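Local structure of carboxylesterase (Uncultured bacterium, 5GMX) at residues G159-A162 / V163-G166; A238-C241 / A242-P246; E312-G315 / V316-W320. The protein hydrolyses carboxylic esters as a family VIII carboxylesterase of the beta-lactamase fold, and also acts on oxyimino cephalosporins. All coordinates share one frame; numbering follows the deposited sequence.

Contact 1: residues G159-A162 / V163-G166. With PMS (phenylmethanesulfonic acid), chain C.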
ATOM      1  N   GLY A 159       1.168  12.976  10.995  1.00 18.17           N
ATOM      2  CA  GLY A 159       0.395  12.038  11.782  1.00 17.40           C
ATOM      3  C   GLY A 159      -0.256  11.072  10.810  1.00 19.70           C
ATOM      4  O   GLY A 159      -1.148  11.447  10.058  1.00 15.95           O
ATOM      5  N   TYR A 160       0.195   9.825  10.837  1.00 20.75           N
ATOM      6  CA  TYR A 160      -0.278   8.785   9.922  1.00 19.39           C
ATOM      7  C   TYR A 160      -1.799   8.764   9.756  1.00 14.43           C
ATOM      8  O   TYR A 160      -2.535   8.536  10.710  1.00 17.01           O
ATOM      9  CB  TYR A 160       0.212   7.431  10.426  1.00 20.02           C
ATOM     10  CG  TYR A 160       0.020   6.252   9.498  1.00 16.37           C
ATOM     11  CD1 TYR A 160       0.448   6.297   8.181  1.00 15.26           C
ATOM     12  CD2 TYR A 160      -0.534   5.071   9.966  1.00 20.36           C
ATOM     13  CE1 TYR A 160       0.300   5.202   7.345  1.00 18.39           C
ATOM     14  CE2 TYR A 160      -0.682   3.968   9.140  1.00 23.24           C
ATOM     15  CZ  TYR A 160      -0.258   4.039   7.837  1.00 18.66           C
ATOM     16  OH  TYR A 160      -0.408   2.943   7.028  1.00 22.27           O
ATOM     17  N   HIS A 161      -2.257   9.035   8.539  1.00 18.02           N
ATOM     18  CA  HIS A 161      -3.676   8.980   8.210  1.00 16.92           C
ATOM     19  C   HIS A 161      -4.042   7.510   7.978  1.00 19.13           C
ATOM     20  O   HIS A 161      -4.239   7.061   6.847  1.00 17.02           O
ATOM     21  CB  HIS A 161      -3.976   9.872   6.990  1.00 18.76           C
ATOM     22  CG  HIS A 161      -3.827  11.337   7.276  1.00 18.03           C
ATOM     23  ND1 HIS A 161      -2.772  11.849   7.999  1.00 19.78           N
ATOM     24  CD2 HIS A 161      -4.606  12.397   6.947  1.00 20.23           C
ATOM     25  CE1 HIS A 161      -2.909  13.162   8.111  1.00 18.84           C
ATOM     26  NE2 HIS A 161      -4.012  13.518   7.484  1.00 22.49           N
ATOM     27  N   ALA A 162      -4.110   6.775   9.085  1.00 20.09           N
ATOM     28  CA  ALA A 162      -4.084   5.310   9.099  1.00 22.21           C
ATOM     29  C   ALA A 162      -5.121   4.616   8.220  1.00 25.75           C
ATOM     30  O   ALA A 162      -4.839   3.569   7.634  1.00 27.68           O
ATOM     31  CB  ALA A 162      -4.236   4.823  10.526  1.00 26.34           C
ATOM     32  N   VAL A 163      -6.325   5.168   8.153  1.00 22.73           N
ATOM     33  CA  VAL A 163      -7.382   4.529   7.380  1.00 20.82           C
ATOM     34  C   VAL A 163      -7.846   5.431   6.241  1.00 20.84           C
ATOM     35  O   VAL A 163      -8.108   4.957   5.135  1.00 22.11           O
ATOM     36  CB  VAL A 163      -8.588   4.145   8.268  1.00 25.68           C
ATOM     37  CG1 VAL A 163      -9.691   3.499   7.426  1.00 23.31           C
ATOM     38  CG2 VAL A 163      -8.147   3.203   9.396  1.00 30.62           C
ATOM     39  N   VAL A 164      -7.946   6.728   6.512  1.00 22.80           N
ATOM     40  CA  VAL A 164      -8.562   7.658   5.569  1.00 19.53           C
ATOM     41  C   VAL A 164      -7.613   8.175   4.482  1.00 17.35           C
ATOM     42  O   VAL A 164      -8.046   8.908   3.594  1.00 21.34           O
ATOM     43  CB  VAL A 164      -9.171   8.877   6.315  1.00 21.93           C
ATOM     44  CG1 VAL A 164     -10.179   8.415   7.358  1.00 12.26           C
ATOM     45  CG2 VAL A 164      -8.087   9.719   6.961  1.00 15.02           C
ATOM     46  N   PHE A 165      -6.333   7.805   4.540  1.00 20.37           N
ATOM     47  CA  PHE A 165      -5.352   8.241   3.521  1.00 18.47           C
ATOM     48  C   PHE A 165      -5.839   7.958   2.096  1.00 15.20           C
ATOM     49  O   PHE A 165      -5.723   8.803   1.200  1.00 18.99           O
ATOM     50  CB  PHE A 165      -3.994   7.560   3.752  1.00 17.51           C
ATOM     51  CG  PHE A 165      -2.961   7.845   2.680  1.00 16.27           C
ATOM     52  CD1 PHE A 165      -2.169   8.976   2.752  1.00 20.47           C
ATOM     53  CD2 PHE A 165      -2.759   6.965   1.629  1.00 18.34           C
ATOM     54  CE1 PHE A 165      -1.214   9.238   1.779  1.00 13.63           C
ATOM     55  CE2 PHE A 165      -1.805   7.222   0.656  1.00 22.24           C
ATOM     56  CZ  PHE A 165      -1.030   8.360   0.736  1.00 19.58           C
ATOM     57  N   GLY A 166      -6.376   6.756   1.901  1.00 17.14           N
ATOM     58  CA  GLY A 166      -6.853   6.319   0.605  1.00 17.08           C
ATOM     59  C   GLY A 166      -7.983   7.179   0.077  1.00 20.55           C
ATOM     60  O   GLY A 166      -8.057   7.447  -1.123  1.00 16.09           O
TER
HETATM   61  C   PMS C 401      -3.774   0.117   8.220  1.00 44.29           C
HETATM   62  S   PMS C 401      -2.061  -0.227   7.884  1.00 41.15           S
HETATM   63  C1  PMS C 401      -4.092   0.083   9.705  1.00 54.11           C
HETATM   64  C2  PMS C 401      -4.532  -1.092  10.299  1.00 49.50           C
HETATM   65  C3  PMS C 401      -4.827  -1.122  11.656  1.00 47.21           C
HETATM   66  C4  PMS C 401      -4.687   0.024  12.422  1.00 56.63           C
HETATM   67  C5  PMS C 401      -4.249   1.201  11.832  1.00 49.34           C
HETATM   68  C6  PMS C 401      -3.957   1.229  10.477  1.00 49.11           C
HETATM   69  O2S PMS C 401      -1.110   0.215   8.974  1.00 34.59           O
HETATM   70  O1S PMS C 401      -1.797  -1.714   7.860  1.00 31.29           O

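Contact 2: residues A238-C241 / A242-P246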
ATOM      1  N   ALA A 238      -5.597  13.081  17.793  1.00 20.03           N
ATOM      2  CA  ALA A 238      -5.169  12.528  16.504  1.00 20.53           C
ATOM      3  C   ALA A 238      -4.993  11.006  16.538  1.00 22.29           C
ATOM      4  O   ALA A 238      -5.573  10.275  15.720  1.00 20.66           O
ATOM      5  CB  ALA A 238      -3.880  13.198  16.054  1.00 19.92           C
ATOM      6  N   LEU A 239      -4.203  10.526  17.493  1.00 24.81           N
ATOM      7  CA  LEU A 239      -3.933   9.096  17.610  1.00 20.87           C
ATOM      8  C   LEU A 239      -5.221   8.338  17.892  1.00 26.16           C
ATOM      9  O   LEU A 239      -5.505   7.289  17.283  1.00 24.24           O
ATOM     10  CB  LEU A 239      -2.902   8.840  18.711  1.00 27.35           C
ATOM     11  CG  LEU A 239      -2.689   7.388  19.153  1.00 27.81           C
ATOM     12  CD1 LEU A 239      -2.271   6.512  17.983  1.00 23.27           C
ATOM     13  CD2 LEU A 239      -1.678   7.312  20.296  1.00 23.06           C
ATOM     14  N   TYR A 240      -6.014   8.890  18.804  1.00 21.76           N
ATOM     15  CA  TYR A 240      -7.272   8.271  19.181  1.00 22.05           C
ATOM     16  C   TYR A 240      -8.241   8.164  18.006  1.00 26.28           C
ATOM     17  O   TYR A 240      -8.852   7.121  17.797  1.00 27.83           O
ATOM     18  CB  TYR A 240      -7.932   9.042  20.331  1.00 27.46           C
ATOM     19  CG  TYR A 240      -9.292   8.487  20.662  1.00 22.24           C
ATOM     20  CD1 TYR A 240      -9.428   7.323  21.412  1.00 25.83           C
ATOM     21  CD2 TYR A 240     -10.441   9.106  20.195  1.00 29.10           C
ATOM     22  CE1 TYR A 240     -10.678   6.800  21.698  1.00 26.87           C
ATOM     23  CE2 TYR A 240     -11.690   8.598  20.476  1.00 30.08           C
ATOM     24  CZ  TYR A 240     -11.808   7.450  21.230  1.00 32.83           C
ATOM     25  OH  TYR A 240     -13.068   6.963  21.496  1.00 36.69           O
ATOM     26  N   CYS A 241      -8.386   9.236  17.236  1.00 22.49           N
ATOM     27  CA  CYS A 241      -9.305   9.203  16.107  1.00 24.12           C
ATOM     28  C   CYS A 241      -8.799   8.280  14.999  1.00 26.26           C
ATOM     29  O   CYS A 241      -9.580   7.590  14.346  1.00 24.43           O
ATOM     30  CB  CYS A 241      -9.534  10.611  15.561  1.00 23.37           C
ATOM     31  SG  CYS A 241     -10.545  11.671  16.659  1.00 25.06           S
ATOM     32  N   ALA A 242      -7.488   8.267  14.794  1.00 22.19           N
ATOM     33  CA  ALA A 242      -6.898   7.389  13.797  1.00 21.41           C
ATOM     34  C   ALA A 242      -7.032   5.906  14.175  1.00 29.34           C
ATOM     35  O   ALA A 242      -7.057   5.043  13.296  1.00 26.09           O
ATOM     36  CB  ALA A 242      -5.440   7.753  13.584  1.00 22.05           C
HETATM   37  N   MSE A 243      -7.129   5.612  15.474  1.00 29.54           N
HETATM   38  CA  MSE A 243      -7.174   4.219  15.934  1.00 28.05           C
HETATM   39  C   MSE A 243      -8.549   3.719  16.381  1.00 29.76           C
HETATM   40  O   MSE A 243      -8.743   2.517  16.547  1.00 30.83           O
HETATM   41  CB  MSE A 243      -6.190   4.012  17.089  1.00 29.62           C
HETATM   42  CG  MSE A 243      -4.715   4.073  16.693  1.00 40.71           C
HETATM   43 SE   MSE A 243      -4.207   2.819  15.270  1.00 90.12          SE
HETATM   44  CE  MSE A 243      -3.687   4.114  13.919  1.00 36.66           C
ATOM     45  N   ALA A 244      -9.502   4.618  16.587  1.00 28.29           N
ATOM     46  CA  ALA A 244     -10.777   4.202  17.164  1.00 27.04           C
ATOM     47  C   ALA A 244     -11.961   4.466  16.249  1.00 30.60           C
ATOM     48  O   ALA A 244     -13.062   3.972  16.504  1.00 30.89           O
ATOM     49  CB  ALA A 244     -10.992   4.897  18.499  1.00 32.05           C
ATOM     50  N   HIS A 245     -11.738   5.245  15.188  1.00 30.00           N
ATOM     51  CA  HIS A 245     -12.823   5.661  14.299  1.00 26.44           C
ATOM     52  C   HIS A 245     -12.593   5.258  12.834  1.00 29.80           C
ATOM     53  O   HIS A 245     -12.207   6.094  12.016  1.00 26.28           O
ATOM     54  CB  HIS A 245     -13.020   7.184  14.368  1.00 27.73           C
ATOM     55  CG  HIS A 245     -13.467   7.684  15.706  1.00 33.39           C
ATOM     56  ND1 HIS A 245     -13.501   9.027  16.024  1.00 34.99           N
ATOM     57  CD2 HIS A 245     -13.891   7.027  16.812  1.00 34.71           C
ATOM     58  CE1 HIS A 245     -13.925   9.173  17.267  1.00 35.89           C
ATOM     59  NE2 HIS A 245     -14.172   7.974  17.765  1.00 38.51           N
ATOM     60  N   PRO A 246     -12.845   3.985  12.488  1.00 31.34           N
ATOM     61  CA  PRO A 246     -13.238   2.879  13.359  1.00 27.42           C
ATOM     62  C   PRO A 246     -12.018   2.037  13.716  1.00 29.75           C
ATOM     63  O   PRO A 246     -10.953   2.228  13.125  1.00 32.48           O
ATOM     64  CB  PRO A 246     -14.211   2.097  12.484  1.00 32.64           C
ATOM     65  CG  PRO A 246     -13.600   2.231  11.098  1.00 31.41           C
ATOM     66  CD  PRO A 246     -12.850   3.565  11.073  1.00 32.00           C
TER

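Contact 3: residues E312-G315 / V316-W320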
ATOM      1  N   GLU A 312       3.064  11.615  14.849  1.00 22.18           N
ATOM      2  CA  GLU A 312       2.051  11.836  15.884  1.00 20.72           C
ATOM      3  C   GLU A 312       1.160  10.617  16.123  1.00 25.05           C
ATOM      4  O   GLU A 312       0.506  10.517  17.158  1.00 24.87           O
ATOM      5  CB  GLU A 312       1.165  13.035  15.517  1.00 23.38           C
ATOM      6  CG  GLU A 312       1.904  14.344  15.251  1.00 25.90           C
ATOM      7  CD  GLU A 312       2.519  14.951  16.507  1.00 42.01           C
ATOM      8  OE1 GLU A 312       1.949  14.763  17.607  1.00 47.06           O
ATOM      9  OE2 GLU A 312       3.570  15.623  16.397  1.00 46.77           O
ATOM     10  N   VAL A 313       1.109   9.702  15.158  1.00 21.44           N
ATOM     11  CA  VAL A 313       0.235   8.542  15.274  1.00 21.45           C
ATOM     12  C   VAL A 313       1.028   7.258  15.484  1.00 23.73           C
ATOM     13  O   VAL A 313       0.699   6.461  16.358  1.00 25.05           O
ATOM     14  CB  VAL A 313      -0.677   8.389  14.025  1.00 21.92           C
ATOM     15  CG1 VAL A 313      -1.474   7.101  14.095  1.00 17.28           C
ATOM     16  CG2 VAL A 313      -1.619   9.581  13.906  1.00 23.36           C
ATOM     17  N   ILE A 314       2.076   7.067  14.688  1.00 24.63           N
ATOM     18  CA  ILE A 314       2.867   5.838  14.730  1.00 22.75           C
ATOM     19  C   ILE A 314       3.829   5.837  15.918  1.00 27.69           C
ATOM     20  O   ILE A 314       4.083   4.797  16.521  1.00 25.46           O
ATOM     21  CB  ILE A 314       3.651   5.638  13.407  1.00 24.54           C
ATOM     22  CG1 ILE A 314       2.676   5.363  12.254  1.00 24.30           C
ATOM     23  CG2 ILE A 314       4.671   4.510  13.527  1.00 25.35           C
ATOM     24  CD1 ILE A 314       3.306   5.442  10.880  1.00 24.96           C
ATOM     25  N   GLY A 315       4.337   7.010  16.276  1.00 29.00           N
ATOM     26  CA  GLY A 315       5.130   7.142  17.483  1.00 25.17           C
ATOM     27  C   GLY A 315       6.627   7.016  17.276  1.00 29.38           C
ATOM     28  O   GLY A 315       7.391   7.071  18.238  1.00 29.02           O
ATOM     29  N   VAL A 316       7.056   6.829  16.031  1.00 25.67           N
ATOM     30  CA  VAL A 316       8.483   6.829  15.736  1.00 27.29           C
ATOM     31  C   VAL A 316       8.791   7.809  14.621  1.00 25.95           C
ATOM     32  O   VAL A 316       7.881   8.351  13.994  1.00 25.67           O
ATOM     33  CB  VAL A 316       8.996   5.426  15.338  1.00 30.57           C
ATOM     34  CG1 VAL A 316       8.806   4.451  16.502  1.00 26.77           C
ATOM     35  CG2 VAL A 316       8.297   4.923  14.078  1.00 23.90           C
ATOM     36  N   ARG A 317      10.071   8.044  14.372  1.00 21.79           N
ATOM     37  CA  ARG A 317      10.450   8.930  13.285  1.00 22.02           C
ATOM     38  C   ARG A 317      10.130   8.269  11.939  1.00 23.39           C
ATOM     39  O   ARG A 317      10.685   7.229  11.605  1.00 24.21           O
ATOM     40  CB  ARG A 317      11.929   9.281  13.352  1.00 23.96           C
ATOM     41  CG  ARG A 317      12.361   9.976  14.611  1.00 27.74           C
ATOM     42  CD  ARG A 317      13.798  10.444  14.473  1.00 31.65           C
ATOM     43  NE  ARG A 317      13.921  11.514  13.488  1.00 32.88           N
ATOM     44  CZ  ARG A 317      14.885  11.583  12.573  1.00 34.08           C
ATOM     45  NH1 ARG A 317      15.806  10.631  12.506  1.00 35.49           N
ATOM     46  NH2 ARG A 317      14.922  12.599  11.721  1.00 32.37           N
HETATM   47  N   MSE A 318       9.220   8.867  11.181  1.00 20.01           N
HETATM   48  CA  MSE A 318       8.896   8.388   9.854  1.00 18.80           C
HETATM   49  C   MSE A 318       9.500   9.326   8.836  1.00 18.40           C
HETATM   50  O   MSE A 318       9.505  10.557   9.021  1.00 24.19           O
HETATM   51  CB  MSE A 318       7.385   8.281   9.655  1.00 18.28           C
HETATM   52  CG  MSE A 318       6.706   7.323  10.607  1.00 18.64           C
HETATM   53 SE   MSE A 318       7.285   5.480  10.220  1.00 46.98          SE
HETATM   54  CE  MSE A 318       6.430   5.274   8.469  1.00 34.22           C
ATOM     55  N   ARG A 319      10.027   8.721   7.777  1.00 16.36           N
ATOM     56  CA  ARG A 319      10.576   9.443   6.646  1.00 15.43           C
ATOM     57  C   ARG A 319       9.598   9.357   5.474  1.00 15.06           C
ATOM     58  O   ARG A 319       9.599   8.384   4.716  1.00 17.11           O
ATOM     59  CB  ARG A 319      11.941   8.875   6.268  1.00 17.83           C
ATOM     60  CG  ARG A 319      12.684   9.698   5.250  1.00 18.54           C
ATOM     61  CD  ARG A 319      14.018   9.069   4.933  1.00 22.39           C
ATOM     62  NE  ARG A 319      14.616   9.672   3.749  1.00 23.54           N
ATOM     63  CZ  ARG A 319      15.322   9.007   2.846  1.00 21.95           C
ATOM     64  NH1 ARG A 319      15.531   7.702   2.987  1.00 19.46           N
ATOM     65  NH2 ARG A 319      15.827   9.655   1.807  1.00 22.09           N
ATOM     66  N   TRP A 320       8.759  10.381   5.348  1.00 19.51           N
ATOM     67  CA  TRP A 320       7.673  10.395   4.376  1.00 17.40           C
ATOM     68  C   TRP A 320       8.026  11.127   3.086  1.00 17.33           C
ATOM     69  O   TRP A 320       8.579  12.255   3.106  1.00 19.54           O
ATOM     70  CB  TRP A 320       6.420  11.057   4.972  1.00 17.98           C
ATOM     71  CG  TRP A 320       5.742  10.310   6.079  1.00 14.05           C
ATOM     72  CD1 TRP A 320       5.624  10.712   7.384  1.00 16.51           C
ATOM     73  CD2 TRP A 320       5.051   9.059   5.984  1.00 18.21           C
ATOM     74  NE1 TRP A 320       4.917   9.783   8.106  1.00 14.42           N
ATOM     75  CE2 TRP A 320       4.555   8.756   7.275  1.00 16.41           C
ATOM     76  CE3 TRP A 320       4.806   8.161   4.938  1.00 19.61           C
ATOM     77  CZ2 TRP A 320       3.834   7.596   7.545  1.00 18.42           C
ATOM     78  CZ3 TRP A 320       4.089   7.007   5.209  1.00 18.02           C
ATOM     79  CH2 TRP A 320       3.612   6.735   6.504  1.00 21.87           C
TER

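Contact 1: residues G159-A162 / V163-G166
His161 and Phe165 make the tight end of this buried turn. The carbonyl O of His161 lies 3.1 Å from Phe165 CB and also accepts the N-H of Phe165, with N and O 3.2 Å apart; the bond is bent (139° at the hydrogen), and its donor stands above the carbonyl plane. His161 CB meets Phe165 CB at 4.0 Å, and Val164 brings CG2 to within 4.1 Å of the same His161 CB. With chi1 at -69°, the imidazole sits beside its own backbone N, where ND1 can donate to Gly159 O at 2.7 Å, nearly in line with that C=O. The backbone makes an inverse gamma turn centred on His161, closed by a weak Ala162 N to Tyr160 O bond, ahead of helix 165-175. Tyr160, which opens the turn, stands where a second hydroxyl is expected beside the probable catalytic SxxK pair of this family: its OH is hydrogen-bonded to Lys74 NZ, which also bonds Ala162 O, and only weakly to Ser71 OG. The polar grip on phenylmethanesulfonic acid is weaker: O2S lies near the plane of the Tyr160 ring, 3.4 Å from Tyr160 OH, at best a weak bond. Ala162 CB touches the ligand's ring carbon C6 at 3.6 Å.

Contact 2: residues A238-C241 / A242-P246
The phenol ring of Tyr240 carries Ala244 on one face and turns an edge to His245. Ala244 CB stands over that face in a CH-pi contact, offset toward the rim and 3.7 Å from Tyr240 CE1. Tyr240 CE2 comes 3.7 Å from His245 NE2; the two rings form an offset edge-to-face pair, the edge of Tyr240 toward the face of His245, with planes at 78° and centroids 5.3 Å apart. Tyr240 gets there because its CG is anti to the backbone N (chi1 175°), which sends the ring along the helix surface toward the C-terminal end. Obliquely to the imidazole of His245 lies Cys241, its SG 4.0 Å from His245 ND1. That nitrogen is hydrogen-bonded to Pro126 O, which favours this rotation of the ring.

Helix 237-244 ends here. Ala242 N still donates to Ala238 O at 2.9 Å and 159°, but Met243 N divides itself weakly between Leu239 O and Tyr240 O, and Ala244 N bonds Tyr240 O weakly. His245, the first residue to leave helical geometry, still donates its N to Cys241 O at 3.3 Å, and a cis peptide to Pro246 follows. A separate apolar contact joins Leu239 CD1 to CG of Met243, a selenomethionine, at 3.7 Å. Leu239, Ala242 and Met243 touch Val313 in the loop before strand 317-320, and Met243 also touches Ala162 and the bound ligand. Cys241 packs on Phe151, while Pro246 rests on Met132 and Leu135 of helix 132-136.

Contact 3: residues E312-G315 / V316-W320
Between Ile314 and Val316 the backbone turns at Gly315, whose phi of 94° and psi of 1° would press any CB against the carbonyl O of Ile314, so the position calls for glycine. No hydrogen bond spans the two segments; the N of Val316 is buried here and finds no partner in the model, leaving apolar side chains to carry the contact.

Ile314 is the centre of it, using both branches. Its side chain and that of Val316 cross at a slant, Ile314 CG2 meeting Val316 CG2 at 3.7 Å. That methyl of Val316 lies between its own backbone N and carbonyl carbon, while the other, CG1, packs 3.4 Å from Gly315 O. The longer branch of Ile314 is extended (chi2 168°) and carries CD1 to Met318, a selenomethionine whose chain passes at about a right angle. Ile314 CD1 is 3.9 Å from Met318 CG and 4.0 Å from Met318 SE, so the bent selenoether chain curls round the methyl. From there CD1 also meets the indole of Trp320 at its edge, near the ring plane, 4.0 Å from CZ2. The terminal CE of Met318, also 3.9 Å from Ile314 CD1, lies 3.5 Å above one face of the Trp320 ring, toward the rim. The indole is therefore covered by one apolar group on a face and another at an edge.

Asp311 ties the turn together: OD1 accepts the N-H groups of Val313 and Ile314 and that of Tyr160, and OD2 takes Trp320 NE1. This is the connection of a beta-hairpin, joining the antiparallel strands 307-310 and 317-320; Ile314 of its loop and Trp320 of its second strand pack against Tyr160, in the probable active site.

Overall arrangement
Along the chain the three contacts follow one another without overlap, yet they converge on one side of the molecule, within a single beta-lactamase-family region. Contact 1 lies about 10 Å from contact 2 and 12 Å from contact 3, centre to centre, and contacts 2 and 3 are about 15 Å apart. Tyr160 joins contact 1 to the hairpin of strands 307-310 and 317-320, and the hairpin loop 312-315 meets helix 237-244 through Val313. Contacts 1 and 2 both line the phenylmethanesulfonic acid pocket; Ile314 of contact 3 stays about 7 Å from the ligand, consistent with a second layer behind it.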